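PDB 6FT1: flavodoxin from Bacillus cereus, which binds FMN and probably serves as a low-potential electron donor to a number of redox enzymes. Local coordinates for residues S11-E16 with L125-E130; I6-S11 with I35-S40. All blocks are in the same frame, centred on the assembly; numbering follows the deposited sequence.

Interaction 1. Residues S11-E16 with L125-E130; sequences SGNTEE and LTPEDE. With FMN (flavin mononucleotide), chain B.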
ATOM      1  N   SER A  11       3.120  11.530  -9.739  0.63  9.21           N
ATOM      2  CA  SER A  11       4.424  11.954 -10.252  0.63  9.63           C
ATOM      3  C   SER A  11       5.480  10.862 -10.244  0.63  9.80           C
ATOM      4  O   SER A  11       6.661  11.170 -10.427  0.63 13.06           O
ATOM      5  CB  SER A  11       4.940  13.176  -9.490  0.63  8.44           C
ATOM      6  OG  SER A  11       5.642  12.843  -8.301  0.63 11.96           O
ATOM      7  N   GLY A  12       5.073   9.618 -10.005  1.00  7.07           N
ATOM      8  CA  GLY A  12       5.935   8.482 -10.128  1.00  7.17           C
ATOM      9  C   GLY A  12       6.617   7.980  -8.851  1.00  7.53           C
ATOM     10  O   GLY A  12       7.230   6.882  -8.912  1.00  8.75           O
ATOM     11  N   ASN A  13       6.631   8.757  -7.744  1.00  6.49           N
ATOM     12  CA  ASN A  13       7.444   8.353  -6.594  1.00  8.28           C
ATOM     13  C   ASN A  13       6.856   7.116  -5.902  1.00  8.49           C
ATOM     14  O   ASN A  13       7.568   6.142  -5.598  1.00  6.92           O
ATOM     15  CB  ASN A  13       7.438   9.540  -5.632  1.00  8.66           C
ATOM     16  CG  ASN A  13       8.183  10.774  -6.177  1.00 10.09           C
ATOM     17  OD1 ASN A  13       9.158  10.605  -6.924  1.00  9.65           O
ATOM     18  ND2 ASN A  13       7.734  12.039  -5.824  1.00  8.93           N
ATOM     19  N   THR A  14       5.535   7.137  -5.659  1.00  5.63           N
ATOM     20  CA  THR A  14       4.926   5.968  -5.055  1.00  8.30           C
ATOM     21  C   THR A  14       4.985   4.793  -6.017  1.00 10.49           C
ATOM     22  O   THR A  14       5.125   3.672  -5.587  1.00  8.77           O
ATOM     23  CB  THR A  14       3.484   6.267  -4.641  1.00  8.81           C
ATOM     24  OG1 THR A  14       3.471   7.435  -3.801  1.00  7.02           O
ATOM     25  CG2 THR A  14       2.821   5.075  -3.855  1.00  6.29           C
ATOM     26  N   GLU A  15       4.936   5.062  -7.335  0.54  8.09           N
ATOM     27  CA  GLU A  15       5.085   4.008  -8.330  0.54  9.77           C
ATOM     28  C   GLU A  15       6.436   3.324  -8.212  0.54  8.14           C
ATOM     29  O   GLU A  15       6.512   2.088  -8.303  0.54  7.44           O
ATOM     30  CB  GLU A  15       4.919   4.584  -9.737  0.54  9.28           C
ATOM     31  CG  GLU A  15       4.822   3.500 -10.816  0.54  7.93           C
ATOM     32  CD  GLU A  15       4.747   4.053 -12.248  0.54  9.57           C
ATOM     33  OE1 GLU A  15       4.964   5.249 -12.405  0.54 16.11           O
ATOM     34  OE2 GLU A  15       4.524   3.284 -13.191  0.54 20.06           O
ATOM     35  N   GLU A  16       7.506   4.122  -8.077  1.00  7.52           N
ATOM     36  CA  GLU A  16       8.826   3.531  -7.935  1.00  9.28           C
ATOM     37  C   GLU A  16       8.890   2.640  -6.698  1.00  9.50           C
ATOM     38  O   GLU A  16       9.448   1.517  -6.754  1.00  8.62           O
ATOM     39  CB  GLU A  16       9.882   4.651  -7.845  1.00  8.14           C
ATOM     40  CG  GLU A  16      11.239   4.015  -7.558  1.00 12.48           C
ATOM     41  CD  GLU A  16      12.440   4.972  -7.460  1.00 16.97           C
ATOM     42  OE1 GLU A  16      12.289   6.188  -7.736  1.00 16.51           O
ATOM     43  OE2 GLU A  16      13.547   4.419  -7.111  1.00 18.94           O
ATOM     44  N   LEU A 125       9.287  12.301  -0.993  1.00  8.41           N
ATOM     45  CA  LEU A 125       9.395  12.607  -2.437  1.00 10.69           C
ATOM     46  C   LEU A 125      10.049  11.436  -3.180  1.00 11.22           C
ATOM     47  O   LEU A 125       9.562  10.318  -3.057  1.00  9.64           O
ATOM     48  CB  LEU A 125      10.038  13.953  -2.673  1.00 10.90           C
ATOM     49  CG  LEU A 125       9.323  15.234  -2.115  1.00  8.96           C
ATOM     50  CD1 LEU A 125      10.151  16.547  -2.321  1.00 13.74           C
ATOM     51  CD2 LEU A 125       7.928  15.298  -2.866  1.00 10.68           C
ATOM     52  N   THR A 126      11.082  11.663  -4.010  1.00 10.79           N
ATOM     53  CA  THR A 126      11.632  10.585  -4.814  1.00 11.00           C
ATOM     54  C   THR A 126      12.590   9.729  -3.991  1.00 10.81           C
ATOM     55  O   THR A 126      13.488  10.252  -3.344  1.00 11.92           O
ATOM     56  CB  THR A 126      12.359  11.172  -6.025  1.00 11.19           C
ATOM     57  OG1 THR A 126      11.468  12.021  -6.768  1.00 12.04           O
ATOM     58  CG2 THR A 126      12.823  10.060  -6.981  1.00 11.50           C
ATOM     59  N   PRO A 127      12.412   8.407  -3.975  1.00  9.33           N
ATOM     60  CA  PRO A 127      13.336   7.527  -3.234  1.00  8.37           C
ATOM     61  C   PRO A 127      14.788   7.794  -3.644  1.00 10.25           C
ATOM     62  O   PRO A 127      15.128   7.958  -4.834  1.00 11.95           O
ATOM     63  CB  PRO A 127      12.902   6.122  -3.682  1.00 13.28           C
ATOM     64  CG  PRO A 127      11.438   6.228  -3.953  1.00 10.00           C
ATOM     65  CD  PRO A 127      11.307   7.663  -4.603  1.00  9.34           C
ATOM     66  N   GLU A 128      15.638   7.803  -2.636  1.00 11.45           N
ATOM     67  CA  GLU A 128      17.084   7.750  -2.838  1.00 12.40           C
ATOM     68  C   GLU A 128      17.512   6.341  -2.519  1.00 13.68           C
ATOM     69  O   GLU A 128      16.695   5.501  -2.169  1.00 13.53           O
ATOM     70  CB  GLU A 128      17.781   8.743  -1.921  1.00 21.14           C
ATOM     71  CG  GLU A 128      17.556  10.173  -2.417  1.00 21.50           C
ATOM     72  CD  GLU A 128      18.745  11.024  -2.129  1.00 42.05           C
ATOM     73  OE1 GLU A 128      18.996  11.221  -0.923  1.00 31.54           O
ATOM     74  OE2 GLU A 128      19.435  11.424  -3.098  1.00 21.80           O
ATOM     75  N   ASP A 129      18.818   6.083  -2.576  1.00 12.60           N
ATOM     76  CA  ASP A 129      19.248   4.688  -2.437  1.00 11.15           C
ATOM     77  C   ASP A 129      18.792   4.094  -1.122  1.00 12.59           C
ATOM     78  O   ASP A 129      18.344   2.947  -1.080  1.00 12.69           O
ATOM     79  CB  ASP A 129      20.783   4.636  -2.542  1.00 19.31           C
ATOM     80  CG  ASP A 129      21.300   4.999  -3.914  1.00 15.67           C
ATOM     81  OD1 ASP A 129      20.557   5.260  -4.899  1.00 19.20           O
ATOM     82  OD2 ASP A 129      22.561   5.007  -4.003  1.00 24.55           O
ATOM     83  N   GLU A 130      18.944   4.825  -0.027  1.00 13.30           N
ATOM     84  CA  GLU A 130      18.507   4.339   1.271  1.00 15.49           C
ATOM     85  C   GLU A 130      17.021   4.032   1.290  1.00 14.04           C
ATOM     86  O   GLU A 130      16.595   3.056   1.940  1.00 12.30           O
ATOM     87  CB  GLU A 130      18.753   5.420   2.341  1.00 17.25           C
ATOM     88  CG  GLU A 130      18.937   4.927   3.777  1.00 42.33           C
ATOM     89  CD  GLU A 130      19.403   6.041   4.746  1.00 80.17           C
ATOM     90  OE1 GLU A 130      19.950   5.719   5.824  1.00 81.10           O
ATOM     91  OE2 GLU A 130      19.184   7.237   4.441  1.00 92.56           O
TER
HETATM   92  N1  FMN B1001       2.202  15.369   0.918  1.00 13.79           N
HETATM   93  C2  FMN B1001       1.924  15.124   2.250  1.00 16.70           C
HETATM   94  O2  FMN B1001       2.742  14.471   2.867  1.00 10.80           O
HETATM   95  N3  FMN B1001       0.874  15.752   2.899  1.00 12.23           N
HETATM   96  C4  FMN B1001      -0.080  16.462   2.219  1.00 16.89           C
HETATM   97  O4  FMN B1001      -1.016  16.946   2.895  1.00 14.32           O
HETATM   98  C4A FMN B1001       0.174  16.720   0.857  1.00 15.20           C
HETATM   99  N5  FMN B1001      -0.678  17.464   0.072  1.00 20.13           N
HETATM  100  C5A FMN B1001      -0.379  17.631  -1.289  1.00 17.48           C
HETATM  101  C6  FMN B1001      -1.221  18.398  -2.093  1.00 15.08           C
HETATM  102  C7  FMN B1001      -0.853  18.713  -3.407  1.00 15.54           C
HETATM  103  C7M FMN B1001      -1.854  19.544  -4.192  1.00 23.77           C
HETATM  104  C8  FMN B1001       0.278  18.143  -3.999  1.00 21.59           C
HETATM  105  C8M FMN B1001       0.694  18.477  -5.408  1.00 20.41           C
HETATM  106  C9  FMN B1001       1.118  17.358  -3.196  1.00 17.61           C
HETATM  107  C9A FMN B1001       0.707  17.006  -1.885  1.00 14.94           C
HETATM  108  N10 FMN B1001       1.580  16.335  -1.087  1.00 13.82           N
HETATM  109  C10 FMN B1001       1.284  16.110   0.245  1.00 12.37           C
HETATM  110  C1' FMN B1001       2.864  15.752  -1.693  1.00 17.88           C
HETATM  111  C2' FMN B1001       2.776  14.446  -2.509  1.00 11.96           C
HETATM  112  O2' FMN B1001       2.307  13.405  -1.694  1.00 14.86           O
HETATM  113  C3' FMN B1001       4.229  14.116  -2.911  1.00 13.15           C
HETATM  114  O3' FMN B1001       4.667  15.049  -3.921  1.00 14.16           O
HETATM  115  C4' FMN B1001       4.437  12.659  -3.345  1.00 11.79           C
HETATM  116  O4' FMN B1001       5.802  12.473  -3.644  1.00  9.87           O
HETATM  117  C5' FMN B1001       3.639  12.304  -4.601  1.00 14.89           C
HETATM  118  O5' FMN B1001       3.751  10.908  -4.782  1.00  9.48           O
HETATM  119  P   FMN B1001       3.624  10.448  -6.275  1.00  8.70           P
HETATM  120  O1P FMN B1001       3.427   8.990  -6.155  1.00  7.70           O
HETATM  121  O2P FMN B1001       4.882  10.805  -7.019  1.00  9.43           O
HETATM  122  O3P FMN B1001       2.400  11.043  -6.908  1.00  9.92           O
HETATM  123  O   HOH W   1       9.224  14.376  -6.639  1.00 23.47           O
HETATM  124  O   HOH W   2      15.527   6.161  -6.793  1.00 19.21           O
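Asn13 and Thr126 meet through one direct hydrogen bond: the hydroxyl OG1 of Thr126 donates to OD1 of Asn13 at 2.7 Å, and the two side chains cross at about a right angle. The donor is tilted 34° from the plane of the carbonyl. With its CG beside the backbone N (chi1 -67°), Asn13 turns the amide so that OD1 faces Thr126 while ND2 reaches the cofactor, giving its hydrogen to FMN O4' over 2.9 Å. An amide suits this place because it accepts from the protein and donates to the ribityl chain at once. A water also links the pair, accepting from Asn13 ND2 and donating to Thr126 OG1 in a long bond. A second water donates to both Glu16 OE2 and Pro127 O, each at 2.7 Å.

Segment 11-16 holds the end of the phosphate-binding loop of the flavodoxin fold and the first turn of helix 13-26. Gly12 is the N-cap; its backbone would jam a CB against the preceding carbonyl O, which calls for glycine. The backbone N of Asn13 donates to FMN O2P at 2.8 Å. Thr14 N donates to FMN O1P at 2.9 Å, and Thr14 OG1 adds a bond to the same oxygen, so the helix start would be expected to stabilise the phosphate charge.

The remaining contacts are van der Waals, carbon against oxygen. CD2 of Leu125 lies 3.4 Å from FMN O3', beside the ribityl chain. The extended Glu16, its CG anti to the backbone N (chi1 174°), slides past the ring of Pro127 in the opposite direction, Glu16 OE1 coming within 3.6 Å of Pro127 CD.

Interaction 2. Residues I6-S11 with I35-S40; sequences IFASMS and IDIMDS. With FMN (flavin mononucleotide), chain B.
The contact belongs to the beta-alpha-beta unit that opens the flavodoxin fold, where strands 2-8 and 31-36 run parallel and the first leads into the phosphate loop. Phe7 uses both its N-H and its C=O toward 35-37, bonding to the residues before and after Asp36: its N donates to Ile35 O at 3.0 Å, and its O accepts from Ile37 N at 2.8 Å with an N-H...O angle of 174°. Ile6 and Ile35 point to one face of the sheet, Phe7 and Asp36 to the other.

On that second face the flat aromatic ring of Phe7 offers CH-pi contact: CA of Asp36 stands over it, 4.2 Å from the centroid and offset toward the rim. The Asp36 torsion (chi1 -170°, CG anti to the backbone N) carries the carboxylate past the ring toward Ser9, OD2 lying 3.8 Å from Phe7 CZ, with the two planes 40° apart. Asp36 OD1 accepts from Met38 N at 2.9 Å, an Asx turn that leads the chain from strand into the 3-10 segment 37-39. Two waters extend the carboxylate's grip to the loop: one accepts from Ser9 N and donates to OD1, the other donates to both Ser9 O and OD2. Ser9 in turn gives its hydroxyl to FMN O1P, so Asp36 is probably an indirect, water-mediated support of the loop that holds the phosphate.

On the Ile6 side the two branches of Ile37 divide: CD1 meets Ile6 CG2 at 3.8 Å, while CG2 presses on Ala8 CB at a tight 3.5 Å, an approach suited to the small methyl of alanine. Phe71 of helix 69-74 touches Ile6 and Ile37, Phe7 packs against Ala18 of helix 13-26, and strand 51-56 continues the sheet beyond 2-8.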
ATOM      1  N   ILE A   6      -2.207  -2.536  -4.544  1.00  9.40           N
ATOM      2  CA  ILE A   6      -2.912  -1.442  -5.228  1.00  8.33           C
ATOM      3  C   ILE A   6      -2.231  -0.140  -4.885  1.00  7.12           C
ATOM      4  O   ILE A   6      -2.121   0.206  -3.695  1.00  6.48           O
ATOM      5  CB  ILE A   6      -4.391  -1.439  -4.860  1.00 10.27           C
ATOM      6  CG1 ILE A   6      -4.988  -2.814  -5.278  1.00 15.54           C
ATOM      7  CG2 ILE A   6      -5.145  -0.287  -5.572  1.00  8.03           C
ATOM      8  CD1 ILE A   6      -6.429  -2.978  -5.171  1.00 15.24           C
ATOM      9  N   PHE A   7      -1.757   0.619  -5.906  1.00  8.90           N
ATOM     10  CA  PHE A   7      -1.041   1.819  -5.572  1.00  6.60           C
ATOM     11  C   PHE A   7      -1.628   2.978  -6.346  1.00  6.15           C
ATOM     12  O   PHE A   7      -2.187   2.807  -7.448  1.00  8.03           O
ATOM     13  CB  PHE A   7       0.466   1.674  -5.842  1.00  6.86           C
ATOM     14  CG  PHE A   7       0.826   1.705  -7.317  1.00  7.97           C
ATOM     15  CD1 PHE A   7       1.101   2.895  -7.964  1.00  9.32           C
ATOM     16  CD2 PHE A   7       0.720   0.491  -8.063  1.00  8.46           C
ATOM     17  CE1 PHE A   7       1.338   2.936  -9.282  1.00 11.35           C
ATOM     18  CE2 PHE A   7       0.973   0.506  -9.427  1.00 11.35           C
ATOM     19  CZ  PHE A   7       1.314   1.744 -10.011  1.00 10.08           C
ATOM     20  N   ALA A   8      -1.334   4.161  -5.853  1.00  6.36           N
ATOM     21  CA  ALA A   8      -1.666   5.424  -6.506  1.00  8.58           C
ATOM     22  C   ALA A   8      -0.381   6.228  -6.680  1.00  9.22           C
ATOM     23  O   ALA A   8       0.403   6.395  -5.734  1.00  8.66           O
ATOM     24  CB  ALA A   8      -2.738   6.156  -5.663  1.00  9.04           C
ATOM     25  N   SER A   9      -0.143   6.776  -7.873  1.00  8.77           N
ATOM     26  CA  SER A   9       1.033   7.611  -8.082  1.00  6.66           C
ATOM     27  C   SER A   9       0.736   8.605  -9.209  1.00  8.28           C
ATOM     28  O   SER A   9       0.297   8.209 -10.303  1.00 11.58           O
ATOM     29  CB  SER A   9       2.278   6.786  -8.437  1.00  8.47           C
ATOM     30  OG  SER A   9       3.473   7.553  -8.430  1.00  7.46           O
ATOM     31  N   MET A  10       0.916   9.860  -8.909  1.00  9.66           N
ATOM     32  CA  MET A  10       0.741  10.912  -9.917  0.72 12.84           C
ATOM     33  C   MET A  10       2.071  11.319 -10.534  1.00  8.16           C
ATOM     34  O   MET A  10       2.161  11.331 -11.763  1.00 10.30           O
ATOM     35  CB  MET A  10       0.014  12.148  -9.367  0.72 15.62           C
ATOM     36  CG  MET A  10      -0.302  13.252 -10.407  0.72 16.02           C
ATOM     37  SD  MET A  10      -1.034  14.657  -9.541  0.72 23.86           S
ATOM     38  CE  MET A  10      -2.678  14.095  -9.103  0.72 12.69           C
ATOM     39  N   SER A  11       3.120  11.530  -9.739  0.63  9.21           N
ATOM     40  CA  SER A  11       4.424  11.954 -10.252  0.63  9.63           C
ATOM     41  C   SER A  11       5.480  10.862 -10.244  0.63  9.80           C
ATOM     42  O   SER A  11       6.661  11.170 -10.427  0.63 13.06           O
ATOM     43  CB  SER A  11       4.940  13.176  -9.490  0.63  8.44           C
ATOM     44  OG  SER A  11       5.642  12.843  -8.301  0.63 11.96           O
ATOM     45  N   ILE A  35      -1.614  -3.406  -9.191  1.00  8.39           N
ATOM     46  CA  ILE A  35      -2.673  -2.706  -9.881  1.00  7.74           C
ATOM     47  C   ILE A  35      -2.577  -1.232  -9.543  1.00  8.76           C
ATOM     48  O   ILE A  35      -2.544  -0.861  -8.366  1.00 10.09           O
ATOM     49  CB  ILE A  35      -4.049  -3.262  -9.473  1.00  9.23           C
ATOM     50  CG1 ILE A  35      -4.151  -4.734  -9.734  1.00 10.69           C
ATOM     51  CG2 ILE A  35      -5.195  -2.481 -10.172  1.00 12.94           C
ATOM     52  CD1 ILE A  35      -5.408  -5.410  -9.183  1.00 15.87           C
ATOM     53  N   ASP A  36      -2.628  -0.391 -10.542  1.00  8.06           N
ATOM     54  CA  ASP A  36      -2.707   1.075 -10.389  1.00  6.77           C
ATOM     55  C   ASP A  36      -4.146   1.489 -10.157  1.00  7.55           C
ATOM     56  O   ASP A  36      -5.073   0.982 -10.815  1.00 10.03           O
ATOM     57  CB  ASP A  36      -2.210   1.680 -11.717  1.00 11.47           C
ATOM     58  CG  ASP A  36      -1.999   3.170 -11.641  1.00 11.11           C
ATOM     59  OD1 ASP A  36      -2.700   3.909 -10.918  1.00 11.73           O
ATOM     60  OD2 ASP A  36      -1.062   3.662 -12.319  1.00 16.26           O
ATOM     61  N   ILE A  37      -4.371   2.277  -9.106  1.00  8.23           N
ATOM     62  CA  ILE A  37      -5.706   2.780  -8.786  1.00 10.25           C
ATOM     63  C   ILE A  37      -6.375   3.444  -9.973  1.00 13.34           C
ATOM     64  O   ILE A  37      -7.607   3.442 -10.066  1.00 10.89           O
ATOM     65  CB  ILE A  37      -5.691   3.673  -7.519  1.00 11.20           C
ATOM     66  CG1 ILE A  37      -7.076   3.847  -6.881  1.00 12.27           C
ATOM     67  CG2 ILE A  37      -5.116   4.995  -7.902  1.00 11.23           C
ATOM     68  CD1 ILE A  37      -7.593   2.562  -6.315  1.00 14.00           C
ATOM     69  N   MET A  38      -5.589   4.013 -10.898  0.61  8.85           N
ATOM     70  CA  MET A  38      -6.143   4.677 -12.081  0.61 12.44           C
ATOM     71  C   MET A  38      -6.766   3.682 -13.036  0.61 16.37           C
ATOM     72  O   MET A  38      -7.381   4.097 -14.018  0.61 15.70           O
ATOM     73  CB  MET A  38      -5.048   5.471 -12.780  0.61 10.93           C
ATOM     74  CG  MET A  38      -4.768   6.841 -12.125  0.61  9.39           C
ATOM     75  SD  MET A  38      -3.267   7.605 -12.807  0.61 12.05           S
ATOM     76  CE  MET A  38      -3.386   9.265 -12.060  0.61 11.32           C
ATOM     77  N   ASP A  39      -6.652   2.387 -12.765  1.00 12.88           N
ATOM     78  CA  ASP A  39      -7.327   1.327 -13.520  1.00 10.16           C
ATOM     79  C   ASP A  39      -8.615   0.885 -12.832  1.00 13.11           C
ATOM     80  O   ASP A  39      -9.244  -0.118 -13.219  1.00 16.01           O
ATOM     81  CB  ASP A  39      -6.347   0.208 -13.872  1.00 19.03           C
ATOM     82  CG  ASP A  39      -5.194   0.699 -14.684  1.00 16.79           C
ATOM     83  OD1 ASP A  39      -5.282   1.789 -15.319  1.00 20.97           O
ATOM     84  OD2 ASP A  39      -4.178   0.018 -14.759  1.00 15.37           O
ATOM     85  N   SER A  40      -8.990   1.604 -11.773  1.00 10.29           N
ATOM     86  CA  SER A  40     -10.256   1.436 -11.078  1.00 12.25           C
ATOM     87  C   SER A  40     -10.580   0.023 -10.574  1.00 15.10           C
ATOM     88  O   SER A  40     -11.689  -0.471 -10.771  1.00 12.84           O
ATOM     89  CB  SER A  40     -11.425   1.975 -11.898  1.00 18.01           C
ATOM     90  OG  SER A  40     -11.216   3.308 -12.342  1.00 29.32           O
TER
HETATM   91  N1  FMN B1001       2.202  15.369   0.918  1.00 13.79           N
HETATM   92  C2  FMN B1001       1.924  15.124   2.250  1.00 16.70           C
HETATM   93  O2  FMN B1001       2.742  14.471   2.867  1.00 10.80           O
HETATM   94  N3  FMN B1001       0.874  15.752   2.899  1.00 12.23           N
HETATM   95  C4  FMN B1001      -0.080  16.462   2.219  1.00 16.89           C
HETATM   96  O4  FMN B1001      -1.016  16.946   2.895  1.00 14.32           O
HETATM   97  C4A FMN B1001       0.174  16.720   0.857  1.00 15.20           C
HETATM   98  N5  FMN B1001      -0.678  17.464   0.072  1.00 20.13           N
HETATM   99  C5A FMN B1001      -0.379  17.631  -1.289  1.00 17.48           C
HETATM  100  C6  FMN B1001      -1.221  18.398  -2.093  1.00 15.08           C
HETATM  101  C7  FMN B1001      -0.853  18.713  -3.407  1.00 15.54           C
HETATM  102  C7M FMN B1001      -1.854  19.544  -4.192  1.00 23.77           C
HETATM  103  C8  FMN B1001       0.278  18.143  -3.999  1.00 21.59           C
HETATM  104  C8M FMN B1001       0.694  18.477  -5.408  1.00 20.41           C
HETATM  105  C9  FMN B1001       1.118  17.358  -3.196  1.00 17.61           C
HETATM  106  C9A FMN B1001       0.707  17.006  -1.885  1.00 14.94           C
HETATM  107  N10 FMN B1001       1.580  16.335  -1.087  1.00 13.82           N
HETATM  108  C10 FMN B1001       1.284  16.110   0.245  1.00 12.37           C
HETATM  109  C1' FMN B1001       2.864  15.752  -1.693  1.00 17.88           C
HETATM  110  C2' FMN B1001       2.776  14.446  -2.509  1.00 11.96           C
HETATM  111  O2' FMN B1001       2.307  13.405  -1.694  1.00 14.86           O
HETATM  112  C3' FMN B1001       4.229  14.116  -2.911  1.00 13.15           C
HETATM  113  O3' FMN B1001       4.667  15.049  -3.921  1.00 14.16           O
HETATM  114  C4' FMN B1001       4.437  12.659  -3.345  1.00 11.79           C
HETATM  115  O4' FMN B1001       5.802  12.473  -3.644  1.00  9.87           O
HETATM  116  C5' FMN B1001       3.639  12.304  -4.601  1.00 14.89           C
HETATM  117  O5' FMN B1001       3.751  10.908  -4.782  1.00  9.48           O
HETATM  118  P   FMN B1001       3.624  10.448  -6.275  1.00  8.70           P
HETATM  119  O1P FMN B1001       3.427   8.990  -6.155  1.00  7.70           O
HETATM  120  O2P FMN B1001       4.882  10.805  -7.019  1.00  9.43           O
HETATM  121  O3P FMN B1001       2.400  11.043  -6.908  1.00  9.92           O
HETATM  122  O   HOH W   3      -2.197   6.211  -9.881  1.00 10.07           O
HETATM  123  O   HOH W   4       0.642   5.842 -12.038  1.00 17.56           O

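How the interactions relate
The two contacts have centres 14 Å apart, share Ser11 and both touch FMN. Their segments alternate along the chain: 6-11, then 11-16, then 35-40, then 125-130. Strand 2-8 passes through the phosphate loop into helix 13-26, which returns the chain to edge strand 31-36. Interaction 2 lies at the C-terminal ends of these two neighbouring strands and the turns that follow them, whereas interaction 1 ties the start of helix 13-26 to the connection between the opposite edge strand, 115-124, and helix 129-144. They meet where Glu15 N probably hydrogen-bonds Ser9 OG at 3.1 Å and Thr14 packs on Ala8 O. The phosphate loop is thus flanked by chain leaving both edge strands.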